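Side-chain contacts in Cg6181-pa, isoform A (Drosophila melanogaster, PDB 2VXG), which seems to take part in mRNA decapping during mRNA degradation and is needed to silence a subset of endogenous miRNA targets, this chain being its conserved C-terminal all-helical region: residues Val32-Thr35 against Leu36-Asp40; Thr69-Glu73 against Leu74-Tyr78; Met88-Pro91 against Ile92-Glu95. One frame throughout, in Å; residues are numbered along the deposited sequence.

Interaction 1: Val32-Thr35 against Leu36-Asp40; sequences VEFT and LRHTD
The last turns of helix 29-38 hold Phe34 against His38, an i to i+4 pair near the C-terminal end of the helix. The imidazole turns back on the backbone. His38 ND1 donates to Phe34 O at 2.9 Å, with a nearly straight N-H...O angle of 167°. The oxygen lies close to the plane of the imidazole, while the nitrogen is tilted out of the carbonyl plane. The His38 backbone N adds only a weak bond to the same oxygen. ND1 also lies over one face of the Phe34 ring, toward its rim. The ring centroids are 4.5 Å apart and the planes are inclined at 48°, an oblique aromatic pair. Phe34 CG is anti to the backbone N (chi1 167°), which swings the ring forward to His38.

Arg37 covers the backbone next to this pair. Its chain bends at chi3 and brings one guanidinium face over Phe34 CA, with NH1 3.4 Å from that atom. NH1 also reaches the edge of the Phe34 ring. On the buried side, Val32 CG1 meets Leu36 CG at 4.4 Å.

Phe34 and His38 both touch Lys8 of helix 2-13. Thr35 packs on Phe20 and Ala23 of helix 16-25. Val32 and Leu36 rest on Leu60 of helix 54-66, and Leu36 also reaches Leu74 and Tyr78 of helix 73-85.

Interaction 2: Thr69-Glu73 against Leu74-Tyr78; sequences TNHNE and LKQRY
Asn72 caps the N terminus of helix 73-85 by receiving the backbone N of Lys75. Asn72 OD1 takes this N-H at 3.0 Å, almost straight at 170°. CG of Asn72 sits between its backbone N and carbonyl carbon (chi1 51°), which turns the amide oxygen back over the first helical turn. The regular helix bonds begin here, with Gln76 N donating to Asn72 O.

The tight part lies on the buried side, where His71 meets Gln76. His71 NE2 donates to Gln76 OE1 at 2.6 Å. The nitrogen lies on a lone pair in the amide plane, and the oxygen stays near the imidazole plane. The ring and amide planes are 72° apart. Gln76 bends at chi2, folding its amide back to the ring, and its CB lies 3.4 Å from His71 NE2. The ring of Phe111 makes an edge-to-face contact with His71, and Val124 touches both His71 and Gln76.

The end of Lys75 is a hydrated polar site. Its chain runs past Asn72 toward the preceding loop. Lys75 NZ donates to Asn70 O at 2.9 Å, from above the carbonyl plane. Two waters also accept from NZ, water 2 at 2.9 Å. They connect weakly onward to Asn70 N and His71 ND1. The loose, solvent side is the margin of Glu73 and Arg77. There Glu73 meets the next turn mainly through its backbone and CB, and Arg77 N donates to Glu73 O.

The ammonium group of Lys75 thus has a carbonyl and two waters, together with a salt bridge to Glu33 OE2. This set of acceptors would be expected to stabilise its positive charge beside the helix start.

Interaction 3: Met88-Pro91 against Ile92-Glu95; sequences MADP and ITRE
Hydrogen bonds to one carboxylate oxygen dominate the contact between Asp90 and the residues that follow it. Asp90 OD1 accepts from Ile92 N at 2.9 Å and from Thr93 N at 3.2 Å. The two donors come from different directions. Ile92 N meets the oxygen nearly along its C-O axis, but its N-H is bent, at 133°. Thr93 N arrives from above the carboxylate plane with a much straighter N-H, at 166°. With chi1 at 177°, the Asp90 carboxylate points away from its own backbone N and reaches forward over the first turn.

This is an N-cap: Asp90 stands right before helix 91-114, and Pro91 is the first residue of the helix. With an alanine here, the N-H groups of Ile92 and Thr93 would probably lose their shared acceptor, and the first turn is likely to be less firmly held. The negative carboxylate is also likely to interact favourably with the positive end of the helix dipole.

Backbone bonds continue the turn. Arg94 N donates to Asp90 O at 2.8 Å, and Glu95 N donates to Pro91 O at 3.3 Å.

The rest is van der Waals packing. Met88 bends at chi2 and chi3 and crosses Thr93 at about a right angle. Its SD lies 4.0 Å from Thr93 CG2, and its CE touches Arg94 CA. Asp90 CB packs beside Thr93 OG1, a hydroxyl hydrogen-bonded to Gln54.

From the N terminus, interaction 1 comes first, on the last turns of helix 29-38 and the residues after it. It stays at one helix end and closes no loop. Interaction 2 closes the loop that follows helix 54-66 onto the start of helix 73-85. Interaction 3 closes the next loop onto the start of helix 91-114. The three lie in series, neither nested nor crossed. Interactions 1 and 2 touch through the Glu33-Lys75 salt bridge and the packing of Leu36 on Tyr78. They join helices 29-38 and 73-85. Interaction 3 lies across the chain's centre from both, with its centre 26 Å from each of theirs.

Interaction 1: Val32-Thr35 against Leu36-Asp40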
loop_
_atom_site.group_PDB
_atom_site.type_symbol
_atom_site.label_atom_id
_atom_site.label_comp_id
_atom_site.label_asym_id
_atom_site.label_seq_id
_atom_site.Cartn_x
_atom_site.Cartn_y
_atom_site.Cartn_z
ATOM N N VAL A 32 2.822 -7.897 6.039
ATOM C CA VAL A 32 2.986 -6.827 5.083
ATOM C C VAL A 32 3.900 -5.742 5.659
ATOM O O VAL A 32 4.843 -5.317 4.967
ATOM C CB VAL A 32 1.627 -6.236 4.619
ATOM C CG1 VAL A 32 1.863 -5.027 3.668
ATOM C CG2 VAL A 32 0.778 -7.321 3.918
ATOM N N GLU A 33 3.618 -5.291 6.890
ATOM C CA GLU A 33 4.486 -4.291 7.557
ATOM C C GLU A 33 5.919 -4.742 7.732
ATOM O O GLU A 33 6.828 -3.998 7.383
ATOM C CB GLU A 33 3.908 -3.827 8.871
ATOM C CG GLU A 33 2.648 -3.085 8.700
ATOM C CD GLU A 33 2.061 -2.604 10.027
ATOM O OE1 GLU A 33 2.842 -2.021 10.825
ATOM O OE2 GLU A 33 0.820 -2.815 10.248
ATOM N N PHE A 34 6.122 -5.982 8.192
ATOM C CA PHE A 34 7.453 -6.642 8.210
ATOM C C PHE A 34 8.125 -6.560 6.836
ATOM O O PHE A 34 9.310 -6.207 6.713
ATOM C CB PHE A 34 7.276 -8.132 8.649
ATOM C CG PHE A 34 8.510 -9.030 8.418
ATOM C CD1 PHE A 34 9.489 -9.158 9.401
ATOM C CD2 PHE A 34 8.632 -9.763 7.249
ATOM C CE1 PHE A 34 10.589 -9.978 9.220
ATOM C CE2 PHE A 34 9.702 -10.578 7.046
ATOM C CZ PHE A 34 10.696 -10.701 8.030
ATOM N N THR A 35 7.370 -6.897 5.795
ATOM C CA THR A 35 7.888 -6.842 4.432
ATOM C C THR A 35 8.314 -5.402 4.104
ATOM O O THR A 35 9.415 -5.207 3.616
ATOM C CB THR A 35 6.861 -7.379 3.407
ATOM O OG1 THR A 35 6.409 -8.660 3.850
ATOM C CG2 THR A 35 7.431 -7.488 1.997
ATOM N N LEU A 36 7.456 -4.414 4.391
ATOM C CA LEU A 36 7.754 -2.987 4.049
ATOM C C LEU A 36 8.990 -2.505 4.805
ATOM O O LEU A 36 9.859 -1.851 4.250
ATOM C CB LEU A 36 6.583 -2.073 4.368
ATOM C CG LEU A 36 5.250 -2.268 3.645
ATOM C CD1 LEU A 36 4.236 -1.310 4.233
ATOM C CD2 LEU A 36 5.374 -2.069 2.186
ATOM N N ARG A 37 9.061 -2.902 6.072
ATOM C CA ARG A 37 10.236 -2.702 6.917
ATOM C C ARG A 37 11.550 -3.264 6.340
ATOM O O ARG A 37 12.581 -2.655 6.529
ATOM C CB ARG A 37 9.890 -3.218 8.323
ATOM C CG ARG A 37 10.986 -3.381 9.332
ATOM C CD ARG A 37 10.477 -4.292 10.485
ATOM N NE ARG A 37 9.108 -3.928 10.837
ATOM C CZ ARG A 37 8.140 -4.760 11.241
ATOM N NH1 ARG A 37 8.338 -6.062 11.403
ATOM N NH2 ARG A 37 6.938 -4.256 11.503
ATOM N N HIS A 38 11.528 -4.360 5.580
ATOM C CA HIS A 38 12.746 -4.917 4.971
ATOM C C HIS A 38 12.935 -4.655 3.501
ATOM O O HIS A 38 13.842 -5.220 2.917
ATOM C CB HIS A 38 12.792 -6.440 5.127
ATOM C CG HIS A 38 13.022 -6.873 6.522
ATOM N ND1 HIS A 38 11.999 -7.004 7.433
ATOM C CD2 HIS A 38 14.166 -7.129 7.193
ATOM C CE1 HIS A 38 12.505 -7.352 8.600
ATOM N NE2 HIS A 38 13.813 -7.431 8.481
ATOM N N THR A 39 12.072 -3.895 2.848
ATOM C CA THR A 39 12.270 -3.740 1.404
ATOM C C THR A 39 12.851 -2.366 1.148
ATOM O O THR A 39 12.634 -1.438 1.909
ATOM C CB THR A 39 11.000 -4.068 0.485
ATOM O OG1 THR A 39 10.572 -2.927 -0.278
ATOM C CG2 THR A 39 9.868 -4.658 1.245
ATOM N N ASP A 40 13.645 -2.277 0.094
ATOM C CA ASP A 40 14.264 -1.023 -0.288
ATOM C C ASP A 40 13.216 -0.269 -1.087
ATOM O O ASP A 40 12.871 -0.672 -2.197
ATOM C CB ASP A 40 15.510 -1.296 -1.114
ATOM C CG ASP A 40 16.325 -0.042 -1.390
ATOM O OD1 ASP A 40 15.794 1.089 -1.335
ATOM O OD2 ASP A 40 17.528 -0.208 -1.664
#

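Interaction 2: Thr69-Glu73 against Leu74-Tyr78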
loop_
_atom_site.group_PDB
_atom_site.type_symbol
_atom_site.label_atom_id
_atom_site.label_comp_id
_atom_site.label_asym_id
_atom_site.label_seq_id
_atom_site.Cartn_x
_atom_site.Cartn_y
_atom_site.Cartn_z
ATOM N N THR A 69 -6.385 1.521 12.008
ATOM C CA THR A 69 -6.450 1.790 13.460
ATOM C C THR A 69 -5.046 2.063 14.069
ATOM O O THR A 69 -4.903 2.870 14.993
ATOM C CB THR A 69 -7.264 0.694 14.235
ATOM O OG1 THR A 69 -6.751 -0.602 13.951
ATOM C CG2 THR A 69 -8.736 0.727 13.796
ATOM N N ASN A 70 -4.018 1.417 13.528
ATOM C CA ASN A 70 -2.642 1.787 13.816
ATOM C C ASN A 70 -1.905 2.119 12.513
ATOM O O ASN A 70 -0.851 1.570 12.193
ATOM C CB ASN A 70 -1.913 0.697 14.631
ATOM C CG ASN A 70 -0.718 1.257 15.444
ATOM O OD1 ASN A 70 -0.868 2.153 16.276
ATOM N ND2 ASN A 70 0.474 0.720 15.185
ATOM N N HIS A 71 -2.496 3.061 11.783
ATOM C CA HIS A 71 -1.830 3.752 10.685
ATOM C C HIS A 71 -0.634 4.568 11.180
ATOM O O HIS A 71 -0.709 5.219 12.225
ATOM C CB HIS A 71 -2.816 4.680 9.959
ATOM C CG HIS A 71 -2.337 5.123 8.612
ATOM N ND1 HIS A 71 -2.125 4.239 7.571
ATOM C CD2 HIS A 71 -2.046 6.353 8.131
ATOM C CE1 HIS A 71 -1.721 4.909 6.508
ATOM N NE2 HIS A 71 -1.649 6.190 6.822
ATOM N N ASN A 72 0.448 4.554 10.395
ATOM C CA ASN A 72 1.698 5.248 10.726
ATOM C C ASN A 72 2.427 5.784 9.481
ATOM O O ASN A 72 1.956 5.598 8.359
ATOM C CB ASN A 72 2.615 4.307 11.520
ATOM C CG ASN A 72 2.801 2.948 10.852
ATOM O OD1 ASN A 72 2.880 2.834 9.610
ATOM N ND2 ASN A 72 2.907 1.908 11.680
ATOM N N GLU A 73 3.570 6.442 9.695
ATOM C CA GLU A 73 4.408 6.991 8.618
ATOM C C GLU A 73 4.858 5.927 7.603
ATOM O O GLU A 73 4.807 6.133 6.383
ATOM C CB GLU A 73 5.644 7.661 9.204
ATOM C CG GLU A 73 6.006 8.996 8.521
ATOM C CD GLU A 73 7.401 9.496 8.864
ATOM O OE1 GLU A 73 8.343 8.668 8.887
ATOM O OE2 GLU A 73 7.573 10.717 9.102
ATOM N N LEU A 74 5.313 4.786 8.091
ATOM C CA LEU A 74 5.747 3.754 7.162
ATOM C C LEU A 74 4.596 3.429 6.182
ATOM O O LEU A 74 4.753 3.551 4.964
ATOM C CB LEU A 74 6.278 2.527 7.908
ATOM C CG LEU A 74 6.519 1.314 7.006
ATOM C CD1 LEU A 74 7.490 1.662 5.895
ATOM C CD2 LEU A 74 6.936 0.079 7.814
ATOM N N LYS A 75 3.423 3.076 6.719
ATOM C CA LYS A 75 2.309 2.685 5.881
ATOM C C LYS A 75 1.765 3.877 5.059
ATOM O O LYS A 75 1.353 3.682 3.904
ATOM C CB LYS A 75 1.201 1.977 6.702
ATOM C CG LYS A 75 1.618 0.536 7.132
ATOM C CD LYS A 75 0.515 -0.267 7.872
ATOM C CE LYS A 75 0.141 0.423 9.211
ATOM N NZ LYS A 75 -0.856 -0.339 10.036
ATOM N N GLN A 76 1.779 5.075 5.638
ATOM C CA GLN A 76 1.312 6.266 4.908
ATOM C C GLN A 76 2.196 6.528 3.731
ATOM O O GLN A 76 1.734 6.788 2.644
ATOM C CB GLN A 76 1.311 7.529 5.762
ATOM C CG GLN A 76 0.732 8.801 5.034
ATOM C CD GLN A 76 -0.630 8.565 4.356
ATOM O OE1 GLN A 76 -1.447 7.806 4.856
ATOM N NE2 GLN A 76 -0.872 9.229 3.203
ATOM N N ARG A 77 3.498 6.474 3.980
ATOM C CA ARG A 77 4.469 6.735 2.945
ATOM C C ARG A 77 4.345 5.713 1.818
ATOM O O ARG A 77 4.402 6.085 0.640
ATOM C CB ARG A 77 5.875 6.784 3.561
ATOM C CG ARG A 77 6.930 7.337 2.658
ATOM C CD ARG A 77 7.696 6.260 1.921
ATOM N NE ARG A 77 8.462 5.420 2.848
ATOM C CZ ARG A 77 9.652 4.901 2.603
ATOM N NH1 ARG A 77 10.280 5.143 1.448
ATOM N NH2 ARG A 77 10.228 4.142 3.541
ATOM N N TYR A 78 4.141 4.428 2.153
ATOM C CA TYR A 78 3.780 3.435 1.119
ATOM C C TYR A 78 2.464 3.682 0.429
ATOM O O TYR A 78 2.361 3.421 -0.761
ATOM C CB TYR A 78 3.835 1.984 1.626
ATOM C CG TYR A 78 5.251 1.440 1.468
ATOM C CD1 TYR A 78 5.584 0.559 0.431
ATOM C CD2 TYR A 78 6.259 1.866 2.319
ATOM C CE1 TYR A 78 6.902 0.087 0.284
ATOM C CE2 TYR A 78 7.564 1.420 2.180
ATOM C CZ TYR A 78 7.882 0.535 1.161
ATOM O OH TYR A 78 9.196 0.089 1.023
HETATM O O HOH W 1 -3.258 -0.429 10.852
HETATM O O HOH W 2 -2.727 0.874 8.197
#

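Interaction 3: Met88-Pro91 against Ile92-Glu95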
loop_
_atom_site.group_PDB
_atom_site.type_symbol
_atom_site.label_atom_id
_atom_site.label_comp_id
_atom_site.label_asym_id
_atom_site.label_seq_id
_atom_site.Cartn_x
_atom_site.Cartn_y
_atom_site.Cartn_z
ATOM N N MET A 88 -2.179 4.575 -14.993
ATOM C CA MET A 88 -3.532 4.596 -15.542
ATOM C C MET A 88 -3.616 4.219 -17.032
ATOM O O MET A 88 -4.717 4.104 -17.560
ATOM C CB MET A 88 -4.220 5.961 -15.274
ATOM C CG MET A 88 -4.662 6.228 -13.802
ATOM S SD MET A 88 -5.564 4.851 -12.981
ATOM C CE MET A 88 -7.177 4.981 -13.774
ATOM N N ALA A 89 -2.474 4.022 -17.700
ATOM C CA ALA A 89 -2.442 3.467 -19.052
ATOM C C ALA A 89 -2.543 1.951 -19.048
ATOM O O ALA A 89 -2.804 1.339 -20.088
ATOM C CB ALA A 89 -1.180 3.895 -19.789
ATOM N N ASP A 90 -2.330 1.321 -17.896
ATOM C CA ASP A 90 -2.432 -0.145 -17.840
ATOM C C ASP A 90 -3.925 -0.479 -17.864
ATOM O O ASP A 90 -4.645 -0.058 -17.003
ATOM C CB ASP A 90 -1.699 -0.679 -16.590
ATOM C CG ASP A 90 -1.810 -2.171 -16.414
ATOM O OD1 ASP A 90 -2.902 -2.747 -16.595
ATOM O OD2 ASP A 90 -0.795 -2.770 -16.016
ATOM N N PRO A 91 -4.377 -1.259 -18.858
ATOM C CA PRO A 91 -5.819 -1.542 -19.005
ATOM C C PRO A 91 -6.485 -2.259 -17.791
ATOM O O PRO A 91 -7.665 -2.029 -17.500
ATOM C CB PRO A 91 -5.880 -2.400 -20.275
ATOM C CG PRO A 91 -4.503 -2.990 -20.427
ATOM C CD PRO A 91 -3.571 -1.949 -19.887
ATOM N N ILE A 92 -5.725 -3.076 -17.079
ATOM C CA ILE A 92 -6.224 -3.719 -15.869
ATOM C C ILE A 92 -6.344 -2.688 -14.766
ATOM O O ILE A 92 -7.365 -2.603 -14.074
ATOM C CB ILE A 92 -5.310 -4.863 -15.413
ATOM C CG1 ILE A 92 -5.449 -6.037 -16.402
ATOM C CG2 ILE A 92 -5.689 -5.274 -13.996
ATOM C CD1 ILE A 92 -4.649 -7.297 -16.073
ATOM N N THR A 93 -5.292 -1.891 -14.600
ATOM C CA THR A 93 -5.324 -0.838 -13.625
ATOM C C THR A 93 -6.482 0.123 -13.902
ATOM O O THR A 93 -7.193 0.518 -12.999
ATOM C CB THR A 93 -4.020 -0.070 -13.626
ATOM O OG1 THR A 93 -2.952 -0.965 -13.281
ATOM C CG2 THR A 93 -4.100 1.149 -12.638
ATOM N N ARG A 94 -6.667 0.500 -15.161
ATOM C CA ARG A 94 -7.761 1.415 -15.521
ATOM C C ARG A 94 -9.173 0.917 -15.103
ATOM O O ARG A 94 -10.036 1.702 -14.667
ATOM C CB ARG A 94 -7.661 1.711 -17.009
ATOM C CG ARG A 94 -8.957 1.667 -17.813
ATOM C CD ARG A 94 -8.651 1.894 -19.293
ATOM N NE ARG A 94 -7.647 2.958 -19.462
ATOM C CZ ARG A 94 -7.887 4.273 -19.380
ATOM N NH1 ARG A 94 -9.106 4.741 -19.117
ATOM N NH2 ARG A 94 -6.886 5.135 -19.552
ATOM N N GLU A 95 -9.394 -0.385 -15.226
ATOM C CA GLU A 95 -10.637 -1.034 -14.810
ATOM C C GLU A 95 -10.729 -1.249 -13.289
ATOM O O GLU A 95 -11.786 -1.065 -12.683
ATOM C CB GLU A 95 -10.727 -2.400 -15.482
ATOM C CG GLU A 95 -12.045 -3.113 -15.257
ATOM C CD GLU A 95 -11.974 -4.628 -15.388
ATOM O OE1 GLU A 95 -13.048 -5.246 -15.316
ATOM O OE2 GLU A 95 -10.871 -5.194 -15.536
#